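Local coordinates for protein succinate dehydrogenase subunit A (Mycolicibacterium smegmatis, PDB 7D6V) that probably oxidises succinate to fumarate with a bound FAD, as the flavoprotein subunit of a membrane-anchored succinate dehydrogenase of the respiratory chain, at residues A[240-245]-A[578-583]. Residues are numbered along the deposited sequence; the frame is centred on the assembly and turned at random.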
# COMPACT_ATOMS: atom_id res chain seq x y z
N LEU A 240 -14.38 -21.08 21.70
CA LEU A 240 -13.05 -20.79 21.18
C LEU A 240 -12.14 -21.98 21.47
O LEU A 240 -12.28 -22.66 22.48
CB LEU A 240 -12.48 -19.52 21.82
CG LEU A 240 -12.64 -18.18 21.10
CD1 LEU A 240 -14.07 -17.93 20.70
CD2 LEU A 240 -12.13 -17.07 21.98
N ILE A 241 -11.21 -22.23 20.55
CA ILE A 241 -10.27 -23.33 20.69
C ILE A 241 -8.86 -22.81 20.44
O ILE A 241 -8.65 -21.81 19.76
CB ILE A 241 -10.57 -24.50 19.72
CG1 ILE A 241 -10.61 -24.01 18.28
CG2 ILE A 241 -11.87 -25.16 20.07
CD1 ILE A 241 -10.50 -25.12 17.26
N ASN A 242 -7.89 -23.52 21.02
CA ASN A 242 -6.47 -23.30 20.76
C ASN A 242 -6.04 -21.87 21.04
O ASN A 242 -5.17 -21.33 20.36
CB ASN A 242 -6.11 -23.68 19.32
CG ASN A 242 -6.31 -25.15 19.04
OD1 ASN A 242 -6.43 -25.96 19.96
ND2 ASN A 242 -6.35 -25.50 17.76
N MET A 243 -6.63 -21.24 22.06
CA MET A 243 -6.31 -19.85 22.34
C MET A 243 -4.94 -19.68 22.97
O MET A 243 -4.44 -18.55 23.02
CB MET A 243 -7.38 -19.24 23.25
CG MET A 243 -8.68 -18.90 22.54
SD MET A 243 -8.43 -18.27 20.87
CE MET A 243 -8.12 -16.54 21.19
N GLU A 244 -4.31 -20.76 23.43
CA GLU A 244 -2.96 -20.71 23.97
C GLU A 244 -1.89 -20.78 22.90
O GLU A 244 -0.70 -20.71 23.23
CB GLU A 244 -2.76 -21.85 24.97
CG GLU A 244 -2.75 -23.24 24.34
CD GLU A 244 -4.14 -23.83 24.20
OE1 GLU A 244 -5.08 -23.10 23.83
OE2 GLU A 244 -4.30 -25.04 24.46
N PHE A 245 -2.27 -20.91 21.63
CA PHE A 245 -1.32 -21.07 20.54
C PHE A 245 -1.22 -19.74 19.79
O PHE A 245 -2.07 -19.42 18.96
CB PHE A 245 -1.75 -22.21 19.63
CG PHE A 245 -1.57 -23.56 20.25
CD1 PHE A 245 -2.67 -24.28 20.67
CD2 PHE A 245 -0.31 -24.08 20.44
CE1 PHE A 245 -2.51 -25.51 21.26
CE2 PHE A 245 -0.15 -25.31 21.03
CZ PHE A 245 -1.25 -26.03 21.43
N ASN A 578 -4.97 -35.25 20.86
CA ASN A 578 -6.41 -35.30 20.68
C ASN A 578 -7.14 -34.60 21.82
O ASN A 578 -8.03 -35.16 22.46
CB ASN A 578 -6.86 -36.75 20.51
CG ASN A 578 -6.47 -37.62 21.69
OD1 ASN A 578 -5.92 -37.14 22.68
ND2 ASN A 578 -6.76 -38.91 21.59
N THR A 579 -6.76 -33.36 22.08
CA THR A 579 -7.41 -32.51 23.08
C THR A 579 -7.35 -31.07 22.59
O THR A 579 -6.28 -30.58 22.24
CB THR A 579 -6.75 -32.64 24.45
OG1 THR A 579 -6.62 -34.02 24.80
CG2 THR A 579 -7.59 -31.94 25.51
N LEU A 580 -8.51 -30.40 22.57
CA LEU A 580 -8.60 -29.05 22.03
C LEU A 580 -8.72 -27.97 23.09
O LEU A 580 -8.30 -26.84 22.83
CB LEU A 580 -9.80 -28.92 21.08
CG LEU A 580 -9.63 -29.64 19.74
CD1 LEU A 580 -10.91 -29.55 18.94
CD2 LEU A 580 -8.47 -29.04 18.98
N LEU A 581 -9.26 -28.28 24.27
CA LEU A 581 -9.26 -27.35 25.40
C LEU A 581 -10.05 -26.08 25.06
O LEU A 581 -9.52 -24.99 24.87
CB LEU A 581 -7.81 -27.07 25.81
CG LEU A 581 -7.44 -26.21 27.00
CD1 LEU A 581 -7.98 -26.90 28.23
CD2 LEU A 581 -5.94 -26.07 27.09
N VAL A 582 -11.37 -26.28 24.96
CA VAL A 582 -12.33 -25.30 24.43
C VAL A 582 -12.75 -24.31 25.51
O VAL A 582 -13.02 -24.69 26.65
CB VAL A 582 -13.55 -26.04 23.86
CG1 VAL A 582 -14.59 -25.07 23.39
CG2 VAL A 582 -13.13 -26.97 22.74
N CYS A 583 -12.86 -23.03 25.14
CA CYS A 583 -13.25 -21.96 26.04
C CYS A 583 -14.71 -21.56 25.84
O CYS A 583 -15.19 -21.50 24.70
CB CYS A 583 -12.36 -20.73 25.85
SG CYS A 583 -10.59 -21.04 25.93
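In I241 and V582, which touch across the contact, CG2 stands beside the backbone N and anti to the carbonyl carbon. The two side chains lie side by side and point the same way, with I241 CG2 3.5 Å from V582 CG2. In L581, CG is anti to the backbone N (chi1 -176°), and this brings the end of the leucine over to E244. The glutamate chain bends about CB–CG (chi2 -87°) and crosses the leucine, so that OE2 lies 3.3 Å from L581 CD2. That oxygen forms a salt bridge with R557, whose NH2 also binds the carbonyl of T579.

The backbones are joined by a single antiparallel bridge, the hydrogen-bonded pair L240 and C583. L240 N donates to C583 O at 3.1 Å, and C583 N donates to L240 O at 2.7 Å. Both bonds are nearly straight. L240 O also receives a CA-H contact from V582, with CA 3.3 Å away. Past the bridge the chain enters a type I turn, N242 to F245, closed by F245 N to N242 O.

The bridge links strands of two different sheets. I241 pairs with G393 of strand 383-395, and V582 pairs with V597 of strand 594-597. The contact therefore joins the FAD-binding part to the C-terminal part of the flavoprotein. Its chemistry is mostly apolar and buried, with two backbone bonds across it. The buried carboxylate of E244 is paired with R557, which probably favours its charged form.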